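Local atomic coordinates of protein NRD1 (Saccharomyces cerevisiae, PDB entry 3CLJ), a protein that binds the serine-phosphorylated C-terminal domain of RNA polymerase II through its CTD-interacting domain, as part of the Nrd1-Nab3-Sen1 transcription termination complex. Residues C53-K58 with I109-Q114; A8-F13 with I47-L52; R70-E75 with G88-A93; E99-L104 with G131-S136. One frame throughout, in Å; residues are numbered along the deposited sequence. Where two conformers were deposited one is given.

Interaction 1 of 4, residues C53-K58 with I109-Q114; sequences CPDSHK and IAKSNQ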
loop_
_atom_site.group_PDB
_atom_site.type_symbol
_atom_site.label_atom_id
_atom_site.label_comp_id
_atom_site.label_asym_id
_atom_site.label_seq_id
_atom_site.Cartn_x
_atom_site.Cartn_y
_atom_site.Cartn_z
ATOM N N CYS A 53 -2.795 10.895 4.760
ATOM C CA CYS A 53 -1.503 11.251 5.298
ATOM C C CYS A 53 -0.972 12.543 4.616
ATOM O O CYS A 53 -1.444 12.917 3.537
ATOM C CB CYS A 53 -0.503 10.075 5.121
ATOM S SG CYS A 53 -0.152 9.691 3.405
ATOM N N PRO A 54 0.018 13.208 5.252
ATOM C CA PRO A 54 0.720 14.354 4.597
ATOM C C PRO A 54 1.218 14.039 3.153
ATOM O O PRO A 54 1.522 12.875 2.816
ATOM C CB PRO A 54 1.896 14.626 5.564
ATOM C CG PRO A 54 1.363 14.157 6.907
ATOM C CD PRO A 54 0.568 12.909 6.601
ATOM N N ASP A 55 1.294 15.043 2.296
ATOM C CA ASP A 55 1.783 14.867 0.909
ATOM C C ASP A 55 3.119 14.117 0.819
ATOM O O ASP A 55 3.278 13.185 0.034
ATOM C CB ASP A 55 1.952 16.243 0.214
ATOM C CG ASP A 55 0.621 16.961 -0.006
ATOM O OD1 ASP A 55 -0.423 16.414 0.460
ATOM O OD2 ASP A 55 0.633 18.054 -0.641
ATOM N N SER A 56 4.091 14.574 1.596
ATOM C CA SER A 56 5.433 13.977 1.584
ATOM C C SER A 56 5.398 12.475 2.084
ATOM O O SER A 56 6.281 11.672 1.762
ATOM C CB SER A 56 6.373 14.846 2.409
ATOM O OG SER A 56 6.102 14.619 3.795
ATOM N N HIS A 57 4.342 12.131 2.817
ATOM C CA HIS A 57 4.103 10.831 3.385
ATOM C C HIS A 57 3.379 9.824 2.446
ATOM O O HIS A 57 3.276 8.627 2.761
ATOM C CB HIS A 57 3.363 10.973 4.747
ATOM C CG HIS A 57 4.229 11.474 5.877
ATOM N ND1 HIS A 57 5.194 12.439 5.721
ATOM C CD2 HIS A 57 4.265 11.128 7.190
ATOM C CE1 HIS A 57 5.775 12.689 6.881
ATOM N NE2 HIS A 57 5.230 11.899 7.792
ATOM N N LYS A 58 2.903 10.272 1.289
ATOM C CA LYS A 58 2.187 9.369 0.378
ATOM C C LYS A 58 3.035 8.204 -0.151
ATOM O O LYS A 58 2.530 7.092 -0.265
ATOM C CB LYS A 58 1.600 10.148 -0.797
ATOM C CG LYS A 58 0.626 11.241 -0.405
ATOM C CD LYS A 58 -0.790 10.690 -0.286
ATOM C CE LYS A 58 -1.701 11.746 0.370
ATOM N NZ LYS A 58 -3.141 11.357 0.208
ATOM N N ILE A 109 0.763 10.424 -6.539
ATOM C CA ILE A 109 1.595 11.009 -7.593
ATOM C C ILE A 109 1.407 12.529 -7.642
ATOM O O ILE A 109 2.394 13.289 -7.642
ATOM C CB ILE A 109 1.373 10.343 -8.945
ATOM C CG1 ILE A 109 2.028 8.956 -8.945
ATOM C CG2 ILE A 109 1.937 11.207 -10.083
ATOM C CD1 ILE A 109 1.508 8.011 -10.087
ATOM N N ALA A 110 0.147 12.968 -7.614
ATOM C CA ALA A 110 -0.235 14.399 -7.684
ATOM C C ALA A 110 0.343 15.183 -6.477
ATOM O O ALA A 110 0.639 16.356 -6.554
ATOM C CB ALA A 110 -1.759 14.526 -7.701
ATOM N N LYS A 111 0.474 14.528 -5.342
ATOM C CA LYS A 111 0.956 15.211 -4.168
ATOM C C LYS A 111 2.467 15.057 -3.909
ATOM O O LYS A 111 3.004 15.678 -3.006
ATOM C CB LYS A 111 0.119 14.750 -2.983
ATOM C CG LYS A 111 -1.360 15.221 -3.070
ATOM C CD LYS A 111 -2.187 14.606 -1.927
ATOM C CE LYS A 111 -3.385 15.478 -1.557
ATOM N NZ LYS A 111 -4.173 15.878 -2.749
ATOM N N SER A 112 3.137 14.238 -4.728
ATOM C CA SER A 112 4.562 13.917 -4.559
ATOM C C SER A 112 5.500 14.869 -5.347
ATOM O O SER A 112 5.148 15.409 -6.410
ATOM C CB SER A 112 4.852 12.464 -4.958
ATOM O OG SER A 112 4.293 11.553 -4.042
ATOM N N ASN A 113 6.703 15.069 -4.812
ATOM C CA ASN A 113 7.699 15.829 -5.536
ATOM C C ASN A 113 8.251 14.904 -6.610
ATOM O O ASN A 113 7.873 13.733 -6.699
ATOM C CB ASN A 113 8.789 16.429 -4.605
ATOM C CG ASN A 113 9.647 15.358 -3.879
ATOM O OD1 ASN A 113 9.617 14.151 -4.185
ATOM N ND2 ASN A 113 10.444 15.822 -2.930
ATOM N N GLN A 114 9.134 15.428 -7.437
ATOM C CA GLN A 114 9.710 14.672 -8.541
ATOM C C GLN A 114 10.416 13.383 -8.061
ATOM O O GLN A 114 10.247 12.280 -8.631
ATOM C CB GLN A 114 10.632 15.519 -9.418
ATOM C CG GLN A 114 9.905 16.511 -10.337
ATOM C CD GLN A 114 8.675 15.941 -11.034
ATOM O OE1 GLN A 114 8.672 14.807 -11.524
ATOM N NE2 GLN A 114 7.620 16.737 -11.077
HETATM O O HOH W 1 5.127 11.424 -1.233
#

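Interaction 2 of 4, residues A8-F13 with I47-L52; sequences ATLESF and IDYSRL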
loop_
_atom_site.group_PDB
_atom_site.type_symbol
_atom_site.label_atom_id
_atom_site.label_comp_id
_atom_site.label_asym_id
_atom_site.label_seq_id
_atom_site.Cartn_x
_atom_site.Cartn_y
_atom_site.Cartn_z
ATOM N N ALA A 8 -1.819 2.358 16.649
ATOM C CA ALA A 8 -0.797 3.279 17.151
ATOM C C ALA A 8 0.493 3.260 16.322
ATOM O O ALA A 8 1.076 4.312 16.090
ATOM C CB ALA A 8 -0.501 3.053 18.732
ATOM N N THR A 9 0.928 2.090 15.853
ATOM C CA THR A 9 2.149 1.991 15.060
ATOM C C THR A 9 1.953 2.622 13.653
ATOM O O THR A 9 2.820 3.386 13.169
ATOM C CB THR A 9 2.620 0.524 14.946
ATOM O OG1 THR A 9 2.904 0.033 16.270
ATOM C CG2 THR A 9 3.855 0.387 14.057
ATOM N N LEU A 10 0.792 2.336 13.045
ATOM C CA LEU A 10 0.405 3.042 11.839
ATOM C C LEU A 10 0.309 4.589 12.027
ATOM O O LEU A 10 0.965 5.341 11.272
ATOM C CB LEU A 10 -0.857 2.434 11.190
ATOM C CG LEU A 10 -1.211 3.108 9.853
ATOM C CD1 LEU A 10 -0.244 2.881 8.653
ATOM C CD2 LEU A 10 -2.531 2.694 9.507
ATOM N N GLU A 11 -0.494 5.056 12.991
ATOM C CA GLU A 11 -0.545 6.463 13.293
ATOM C C GLU A 11 0.840 7.120 13.502
ATOM O O GLU A 11 1.013 8.303 13.157
ATOM C CB GLU A 11 -1.474 6.760 14.525
ATOM C CG GLU A 11 -2.966 6.532 14.273
ATOM C CD GLU A 11 -3.805 6.358 15.523
ATOM O OE1 GLU A 11 -3.265 6.153 16.646
ATOM O OE2 GLU A 11 -5.042 6.422 15.378
ATOM N N SER A 12 1.816 6.404 14.087
ATOM C CA SER A 12 3.128 6.988 14.362
ATOM C C SER A 12 3.944 7.395 13.103
ATOM O O SER A 12 4.945 8.099 13.227
ATOM C CB SER A 12 3.974 6.093 15.279
ATOM O OG SER A 12 4.367 4.911 14.595
ATOM N N PHE A 13 3.529 6.951 11.918
ATOM C CA PHE A 13 4.208 7.304 10.653
ATOM C C PHE A 13 4.156 8.804 10.382
ATOM O O PHE A 13 4.973 9.349 9.623
ATOM C CB PHE A 13 3.643 6.514 9.478
ATOM C CG PHE A 13 4.274 5.133 9.295
ATOM C CD1 PHE A 13 3.931 4.062 10.165
ATOM C CD2 PHE A 13 5.189 4.890 8.251
ATOM C CE1 PHE A 13 4.467 2.810 10.029
ATOM C CE2 PHE A 13 5.769 3.582 8.081
ATOM C CZ PHE A 13 5.408 2.538 8.985
ATOM N N ILE A 47 -5.417 1.717 3.664
ATOM C CA ILE A 47 -6.068 2.485 2.567
ATOM C C ILE A 47 -6.320 3.929 2.998
ATOM O O ILE A 47 -5.978 4.887 2.289
ATOM C CB ILE A 47 -7.384 1.809 2.100
ATOM C CG1 ILE A 47 -7.051 0.489 1.346
ATOM C CG2 ILE A 47 -8.168 2.734 1.163
ATOM C CD1 ILE A 47 -8.258 -0.381 1.005
ATOM N N ASP A 48 -6.900 4.071 4.186
ATOM C CA ASP A 48 -7.262 5.364 4.725
ATOM C C ASP A 48 -6.024 6.169 5.133
ATOM O O ASP A 48 -6.005 7.401 5.028
ATOM C CB ASP A 48 -8.248 5.162 5.889
ATOM C CG ASP A 48 -9.648 4.722 5.404
ATOM O OD1 ASP A 48 -9.963 4.907 4.208
ATOM O OD2 ASP A 48 -10.497 4.263 6.222
ATOM N N TYR A 49 -5.003 5.477 5.622
ATOM C CA TYR A 49 -3.755 6.138 5.920
ATOM C C TYR A 49 -3.196 6.789 4.620
ATOM O O TYR A 49 -2.777 7.942 4.621
ATOM C CB TYR A 49 -2.723 5.135 6.496
ATOM C CG TYR A 49 -1.421 5.833 6.691
ATOM C CD1 TYR A 49 -1.277 6.791 7.722
ATOM C CD2 TYR A 49 -0.352 5.624 5.803
ATOM C CE1 TYR A 49 -0.058 7.483 7.887
ATOM C CE2 TYR A 49 0.849 6.263 5.972
ATOM C CZ TYR A 49 0.976 7.242 6.981
ATOM O OH TYR A 49 2.160 7.939 7.113
ATOM N N SER A 50 -3.189 6.033 3.538
ATOM C CA SER A 50 -2.833 6.569 2.205
ATOM C C SER A 50 -3.640 7.808 1.780
ATOM O O SER A 50 -3.112 8.770 1.204
ATOM C CB SER A 50 -2.987 5.462 1.132
ATOM O OG SER A 50 -2.281 5.809 -0.056
ATOM N N ARG A 51 -4.944 7.712 1.978
ATOM C CA ARG A 51 -5.868 8.816 1.679
ATOM C C ARG A 51 -5.627 10.094 2.443
ATOM O O ARG A 51 -5.829 11.162 1.902
ATOM C CB ARG A 51 -7.313 8.399 1.935
ATOM C CG ARG A 51 -7.792 7.416 0.939
ATOM C CD ARG A 51 -9.163 6.943 1.360
ATOM N NE ARG A 51 -9.786 6.238 0.225
ATOM C CZ ARG A 51 -10.734 5.305 0.329
ATOM N NH1 ARG A 51 -11.219 4.976 1.542
ATOM N NH2 ARG A 51 -11.251 4.775 -0.789
ATOM N N LEU A 52 -5.190 9.972 3.688
ATOM C CA LEU A 52 -5.246 11.070 4.627
ATOM C C LEU A 52 -3.876 11.593 5.093
ATOM O O LEU A 52 -3.810 12.612 5.771
ATOM C CB LEU A 52 -6.060 10.620 5.870
ATOM C CG LEU A 52 -7.559 10.330 5.568
ATOM C CD1 LEU A 52 -8.304 9.612 6.734
ATOM C CD2 LEU A 52 -8.324 11.568 5.108
#

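Interaction 3 of 4, residues R70-E75 with G88-A93; sequences RAYLDE and GTCAHA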
loop_
_atom_site.group_PDB
_atom_site.type_symbol
_atom_site.label_atom_id
_atom_site.label_comp_id
_atom_site.label_asym_id
_atom_site.label_seq_id
_atom_site.Cartn_x
_atom_site.Cartn_y
_atom_site.Cartn_z
ATOM N N ARG A 70 2.290 -7.490 -1.179
ATOM C CA ARG A 70 3.101 -8.535 -1.817
ATOM C C ARG A 70 3.289 -9.687 -0.829
ATOM O O ARG A 70 3.420 -10.820 -1.262
ATOM C CB ARG A 70 4.450 -8.056 -2.438
ATOM C CG ARG A 70 4.368 -7.300 -3.824
ATOM C CD ARG A 70 5.789 -6.944 -4.501
ATOM N NE ARG A 70 6.568 -6.129 -3.565
ATOM C CZ ARG A 70 7.526 -6.578 -2.753
ATOM N NH1 ARG A 70 7.937 -7.849 -2.790
ATOM N NH2 ARG A 70 8.050 -5.744 -1.876
ATOM N N ALA A 71 3.251 -9.408 0.486
ATOM C CA ALA A 71 3.275 -10.504 1.495
ATOM C C ALA A 71 2.019 -11.398 1.376
ATOM O O ALA A 71 2.108 -12.622 1.362
ATOM C CB ALA A 71 3.450 -9.982 2.924
ATOM N N TYR A 72 0.872 -10.765 1.219
ATOM C CA TYR A 72 -0.411 -11.461 1.083
ATOM C C TYR A 72 -0.466 -12.205 -0.228
ATOM O O TYR A 72 -0.964 -13.322 -0.275
ATOM C CB TYR A 72 -1.552 -10.438 1.179
ATOM C CG TYR A 72 -2.030 -10.169 2.590
ATOM C CD1 TYR A 72 -1.338 -10.651 3.697
ATOM C CD2 TYR A 72 -3.150 -9.375 2.820
ATOM C CE1 TYR A 72 -1.793 -10.396 5.017
ATOM C CE2 TYR A 72 -3.619 -9.126 4.152
ATOM C CZ TYR A 72 -2.952 -9.643 5.245
ATOM O OH TYR A 72 -3.438 -9.436 6.560
ATOM N N LEU A 73 0.034 -11.558 -1.288
ATOM C CA LEU A 73 0.174 -12.146 -2.638
ATOM C C LEU A 73 1.027 -13.391 -2.602
ATOM O O LEU A 73 0.748 -14.359 -3.324
ATOM C CB LEU A 73 0.741 -11.138 -3.675
ATOM C CG LEU A 73 0.880 -11.598 -5.141
ATOM C CD1 LEU A 73 -0.474 -12.048 -5.719
ATOM C CD2 LEU A 73 1.535 -10.566 -6.047
ATOM N N ASP A 74 2.057 -13.400 -1.758
ATOM C CA ASP A 74 2.786 -14.654 -1.553
ATOM C C ASP A 74 2.012 -15.752 -0.830
ATOM O O ASP A 74 2.165 -16.906 -1.174
ATOM C CB ASP A 74 4.124 -14.428 -0.865
ATOM C CG ASP A 74 5.173 -13.945 -1.820
ATOM O OD1 ASP A 74 5.041 -14.213 -3.063
ATOM O OD2 ASP A 74 6.120 -13.287 -1.316
ATOM N N GLU A 75 1.218 -15.394 0.179
ATOM C CA GLU A 75 0.386 -16.355 0.903
ATOM C C GLU A 75 -0.672 -17.015 -0.001
ATOM O O GLU A 75 -0.942 -18.210 0.097
ATOM C CB GLU A 75 -0.305 -15.679 2.074
ATOM C CG GLU A 75 0.574 -15.415 3.237
ATOM C CD GLU A 75 1.122 -16.676 3.868
ATOM O OE1 GLU A 75 0.343 -17.638 4.078
ATOM O OE2 GLU A 75 2.341 -16.698 4.155
ATOM N N GLY A 88 -11.481 -11.907 5.577
ATOM C CA GLY A 88 -10.582 -12.767 6.353
ATOM C C GLY A 88 -9.718 -13.697 5.498
ATOM O O GLY A 88 -9.211 -14.695 5.998
ATOM N N THR A 89 -9.585 -13.399 4.203
ATOM C CA THR A 89 -8.587 -14.049 3.339
ATOM C C THR A 89 -7.627 -13.022 2.686
ATOM O O THR A 89 -7.987 -11.839 2.503
ATOM C CB THR A 89 -9.214 -14.963 2.226
ATOM O OG1 THR A 89 -9.893 -14.174 1.236
ATOM C CG2 THR A 89 -10.151 -16.026 2.809
ATOM N N CYS A 90 -6.421 -13.479 2.327
ATOM C CA CYS A 90 -5.479 -12.715 1.511
ATOM C C CYS A 90 -6.032 -12.321 0.141
ATOM O O CYS A 90 -5.702 -11.267 -0.369
ATOM C CB CYS A 90 -4.163 -13.486 1.303
ATOM S SG CYS A 90 -3.258 -13.910 2.805
ATOM N N ALA A 91 -6.838 -13.183 -0.462
ATOM C CA ALA A 91 -7.419 -12.897 -1.768
ATOM C C ALA A 91 -8.341 -11.666 -1.708
ATOM O O ALA A 91 -8.270 -10.793 -2.568
ATOM C CB ALA A 91 -8.170 -14.112 -2.284
ATOM N N HIS A 92 -9.174 -11.605 -0.677
ATOM C CA HIS A 92 -10.100 -10.491 -0.455
ATOM C C HIS A 92 -9.303 -9.188 -0.188
ATOM O O HIS A 92 -9.586 -8.144 -0.790
ATOM C CB HIS A 92 -11.037 -10.833 0.704
ATOM C CG HIS A 92 -12.013 -9.751 1.031
ATOM N ND1 HIS A 92 -11.900 -8.957 2.157
ATOM C CD2 HIS A 92 -13.120 -9.325 0.376
ATOM C CE1 HIS A 92 -12.891 -8.084 2.174
ATOM N NE2 HIS A 92 -13.651 -8.293 1.113
ATOM N N ALA A 93 -8.315 -9.277 0.702
ATOM C CA ALA A 93 -7.447 -8.149 1.020
ATOM C C ALA A 93 -6.874 -7.533 -0.255
ATOM O O ALA A 93 -6.934 -6.308 -0.428
ATOM C CB ALA A 93 -6.329 -8.572 1.985
#

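Interaction 4 of 4, residues E99-L104 with G131-S136; sequences EVIQEL and GLFQKS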
loop_
_atom_site.group_PDB
_atom_site.type_symbol
_atom_site.label_atom_id
_atom_site.label_comp_id
_atom_site.label_asym_id
_atom_site.label_seq_id
_atom_site.Cartn_x
_atom_site.Cartn_y
_atom_site.Cartn_z
ATOM N N GLU A 99 -9.214 -2.636 -5.815
ATOM C CA GLU A 99 -10.332 -1.745 -6.142
ATOM C C GLU A 99 -10.092 -0.240 -5.868
ATOM O O GLU A 99 -10.741 0.584 -6.467
ATOM C CB GLU A 99 -11.672 -2.262 -5.589
ATOM C CG GLU A 99 -12.169 -3.590 -6.241
ATOM C CD GLU A 99 -12.222 -3.549 -7.781
ATOM O OE1 GLU A 99 -13.106 -2.853 -8.338
ATOM O OE2 GLU A 99 -11.367 -4.209 -8.433
ATOM N N VAL A 100 -9.135 0.122 -5.005
ATOM C CA VAL A 100 -8.816 1.535 -4.734
ATOM C C VAL A 100 -7.425 1.989 -5.178
ATOM O O VAL A 100 -7.128 3.172 -5.064
ATOM C CB VAL A 100 -8.959 1.932 -3.219
ATOM C CG1 VAL A 100 -10.455 1.748 -2.751
ATOM C CG2 VAL A 100 -7.935 1.158 -2.401
ATOM N N ILE A 101 -6.580 1.066 -5.666
ATOM C CA ILE A 101 -5.203 1.412 -5.973
ATOM C C ILE A 101 -5.022 2.570 -7.012
ATOM O O ILE A 101 -4.067 3.341 -6.915
ATOM C CB ILE A 101 -4.324 0.163 -6.345
ATOM C CG1 ILE A 101 -2.870 0.443 -6.031
ATOM C CG2 ILE A 101 -4.522 -0.320 -7.815
ATOM C CD1 ILE A 101 -2.588 0.884 -4.605
ATOM N N GLN A 102 -5.897 2.658 -8.022
ATOM C CA GLN A 102 -5.770 3.761 -8.947
ATOM C C GLN A 102 -6.059 5.120 -8.301
ATOM O O GLN A 102 -5.333 6.094 -8.581
ATOM C CB GLN A 102 -6.697 3.530 -10.104
ATOM C CG GLN A 102 -6.237 2.345 -10.899
ATOM C CD GLN A 102 -7.204 1.990 -11.992
ATOM O OE1 GLN A 102 -7.873 0.965 -11.921
ATOM N NE2 GLN A 102 -7.330 2.870 -12.979
ATOM N N GLU A 103 -7.099 5.180 -7.450
ATOM C CA GLU A 103 -7.389 6.372 -6.621
ATOM C C GLU A 103 -6.159 6.773 -5.786
ATOM O O GLU A 103 -5.727 7.953 -5.747
ATOM C CB GLU A 103 -8.577 6.107 -5.676
ATOM C CG GLU A 103 -8.792 7.168 -4.595
ATOM C CD GLU A 103 -9.587 6.660 -3.398
ATOM O OE1 GLU A 103 -10.357 5.655 -3.549
ATOM O OE2 GLU A 103 -9.427 7.286 -2.314
ATOM N N LEU A 104 -5.611 5.773 -5.097
ATOM C CA LEU A 104 -4.520 6.043 -4.190
ATOM C C LEU A 104 -3.271 6.452 -4.956
ATOM O O LEU A 104 -2.556 7.321 -4.502
ATOM C CB LEU A 104 -4.202 4.808 -3.306
ATOM C CG LEU A 104 -5.313 4.302 -2.397
ATOM C CD1 LEU A 104 -4.717 3.144 -1.522
ATOM C CD2 LEU A 104 -5.975 5.399 -1.545
ATOM N N GLY A 131 2.820 -9.192 -10.496
ATOM C CA GLY A 131 1.432 -9.556 -10.659
ATOM C C GLY A 131 0.549 -8.946 -9.575
ATOM O O GLY A 131 -0.611 -9.322 -9.468
ATOM N N LEU A 132 1.068 -8.012 -8.779
ATOM C CA LEU A 132 0.226 -7.301 -7.809
ATOM C C LEU A 132 -0.629 -6.246 -8.582
ATOM O O LEU A 132 -0.080 -5.362 -9.268
ATOM C CB LEU A 132 1.032 -6.643 -6.650
ATOM C CG LEU A 132 0.174 -6.112 -5.466
ATOM C CD1 LEU A 132 -0.588 -7.280 -4.748
ATOM C CD2 LEU A 132 1.007 -5.288 -4.505
ATOM N N PHE A 133 -1.939 -6.403 -8.497
ATOM C CA PHE A 133 -2.900 -5.523 -9.176
ATOM C C PHE A 133 -2.905 -5.748 -10.702
ATOM O O PHE A 133 -3.080 -4.805 -11.479
ATOM C CB PHE A 133 -2.719 -4.028 -8.791
ATOM C CG PHE A 133 -2.519 -3.784 -7.300
ATOM C CD1 PHE A 133 -1.453 -3.040 -6.829
ATOM C CD2 PHE A 133 -3.379 -4.364 -6.363
ATOM C CE1 PHE A 133 -1.284 -2.795 -5.426
ATOM C CE2 PHE A 133 -3.196 -4.143 -4.991
ATOM C CZ PHE A 133 -2.163 -3.370 -4.527
ATOM N N GLN A 134 -2.744 -6.995 -11.121
ATOM C CA GLN A 134 -2.689 -7.326 -12.536
ATOM C C GLN A 134 -3.999 -7.069 -13.310
ATOM O O GLN A 134 -3.986 -6.952 -14.539
ATOM C CB GLN A 134 -2.152 -8.757 -12.751
ATOM C CG GLN A 134 -2.937 -9.932 -12.132
ATOM C CD GLN A 134 -4.253 -10.313 -12.809
ATOM O OE1 GLN A 134 -4.387 -10.352 -14.052
ATOM N NE2 GLN A 134 -5.240 -10.648 -11.976
ATOM N N LYS A 135 -5.128 -6.995 -12.594
ATOM C CA LYS A 135 -6.423 -6.804 -13.225
ATOM C C LYS A 135 -6.585 -5.325 -13.642
ATOM O O LYS A 135 -7.405 -4.998 -14.510
ATOM C CB LYS A 135 -7.575 -7.089 -12.247
ATOM C CG LYS A 135 -7.887 -8.532 -11.970
ATOM C CD LYS A 135 -9.115 -8.597 -11.068
ATOM C CE LYS A 135 -9.448 -10.041 -10.691
ATOM N NZ LYS A 135 -10.915 -10.200 -10.421
ATOM N N SER A 136 -5.836 -4.468 -12.972
ATOM C CA SER A 136 -5.847 -3.004 -13.187
ATOM C C SER A 136 -4.898 -2.562 -14.287
ATOM O O SER A 136 -3.795 -3.018 -14.370
ATOM C CB SER A 136 -5.436 -2.291 -11.938
ATOM O OG SER A 136 -6.461 -2.429 -11.011
#

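Interaction 1 of 4, residues C53-K58 with I109-Q114
Asp55 and Lys111 both turn CG opposite the carbonyl carbon (chi1 -67° in each), which sets the short acid at about a right angle to the aliphatic run of the lysine. The carboxylate oxygen meets the lysine methylenes and not its ammonium: Asp55 OD1 lies 3.5 Å from Lys111 CD, while the chain continues past it, leaving Asp55 OD1 and Lys111 NZ 5.0 Å apart, beyond a salt bridge. At the root of the same pair, Asp55 CB rests 3.4 Å from Lys111 O. Lys58, whose chain bends at chi2 (-88°), slants across until its CE is 3.7 Å from Lys111 CD. Asp107 forms a salt bridge to each ammonium group, one through each carboxylate oxygen, which probably offsets their like charges; Lys58 NZ is held further by the carbonyl of Ser50. The remaining link is a water, which donates to Asp55 O at 2.9 Å and to Ser112 OG at 2.9 Å, with a weak third bond to Ser56 O, so that one molecule ties the turn backbone to the serine hydroxyl. Ser112 OG itself also bonds to Ala108 O. The contact thus sets the connection between helices 39-52 and 58-77 beside the end of helix 90-111, a loop-to-helix-end junction in the all-helical, right-handed superhelical fold of CTD-interacting domains.

Interaction 2 of 4, residues A8-F13 with I47-L52
Leu10 and Tyr49 make a buried CH-pi contact between helix 3-11 and helix 39-52, part of the apolar packing that sets the N-terminal helix against helix 39-52 within the all-helical CTD-interacting domain. The evidence is geometric: Leu10 CD1 stands 4.1 Å from the centroid of the Tyr49 ring, 24° off its normal, displaced toward the rim where Tyr49 CG lies 3.7 Å away. The other methyl, Leu10 CD2, reaches back along the tyrosine and meets Tyr49 CB at 3.9 Å. In Tyr49, CG lies trans to the backbone N (chi1 176°), and this torsion carries the ring across the gap between the helices. Ile64 of helix 58-77 touches Leu10, Phe13 and Tyr49 alike, which brings a third helix into the cluster. Putting an alanine in place of Tyr49 would probably leave Leu10 without the ring face it packs on and open a gap beside Phe13. Phe13 approaches Tyr49 at about a right angle, and it is its methylene, not its ring, that sits closest: Phe13 CB lies 3.1 Å from Tyr49 OH.

Interaction 3 of 4, residues R70-E75 with G88-A93
Tyr72 meets Cys90 and Ala93 in the tight half of this contact, each on a different part of its ring. The thiol sulfur comes over one face: Cys90 SG is 4.2 Å from the centroid of the Tyr72 ring and 27° off its normal, a sulfur-aromatic contact. The alanine methyl instead takes the edge, near the ring plane, with Ala93 CB only 3.4 Å from Tyr72 CD2. Cys90 and Ala93 are three residues apart on the first turn of helix 90-111, so one side of that turn presents both groups to the same ring. The cysteine methylene also meets the backbone, Cys90 CB lying 3.6 Å from Tyr72 O. At its far end the tyrosine hydroxyl has a polar partner in the carbonyl of Ala32.

The looser side belongs to Glu75. Its methylene still packs, with Glu75 CB 3.5 Å from Cys90 SG, but the chain bends at chi2 (-63°) and leads the carboxylate of this exposed residue off from the other helix. At the start of helix 90-111 a glycerol, probably from the crystallisation liquor, bonds to the backbone N atoms of Cys90 and Ala91. Thr89 is the N-cap of that helix, its OG1 accepting from His92 N at 3.3 Å.

Among its neighbours, the contact joins helix 58-77 to the beginning of helix 90-111; Leu33 of helix 22-34 touches both Tyr72 and Glu75, whereas Glu39 and Ile43 of helix 39-52 pack on Ala93.

Interaction 4 of 4, residues E99-L104 with G131-S136
Phe133 is sandwiched between two aliphatic side chains, Ile101 from helix 90-111 on one face and Leu132, its own chain neighbour, on the opposite one. Ile101 CB stands over the centre of the Phe133 ring, 4.2 Å above its plane, while Leu132 CG lies over the centre of the other face at 3.5 Å. The branch in closest touch is Ile101 CG1, at 3.7 Å from Phe133 CE1, in a CH-pi contact 28° off the ring normal. It gets there because CG1 is roughly anti to the backbone N of Ile101 (chi1 -154°), and the two side chains cross at about a right angle. Trp127 meets the same phenylalanine in an edge-to-face pair, and Leu97, Ile65 and Leu138 also touch it. Two successive turns present the ring: Phe133 holds positive phi as the third residue of a type II turn from Gly131, then opens a type I turn closed by Ser136 N donating to Phe133 O at 3.2 Å. A serine in place of Phe133 is likely to open a gap between Ile101 and Leu132 and deprive Trp127 of its ring partner. Toward the exposed margin, Gln102 OE1 and Ser136 OG approach only to 3.8 Å, too far for a hydrogen bond. The chemistry is therefore that of dispersion and ring-face packing: no direct polar bond joins the two segments, so across them loop and helix meet by apolar packing.

In the fold
Interaction 2 is the fully buried contact of the four, whereas interactions 1, 3 and 4 each run from buried residues to an exposed margin. Helix 90-111 serves three of them: its start in interaction 3, its middle in interaction 4 and its end in interaction 1. Interactions 1 and 3 lie on opposite sides of the chain's centre. Chemistry follows position, for interactions 2, 3 and 4 each put an aromatic ring against aliphatic or sulfur groups, while interaction 1 relies on lysine methylenes and a bridging water. Direct contacts connect them: the Arg51-Glu103 salt bridge links interactions 2 and 4, Lys58 NZ with Ser50 O probably links 1 and 2, and Leu73 packs on Leu132 between 3 and 4.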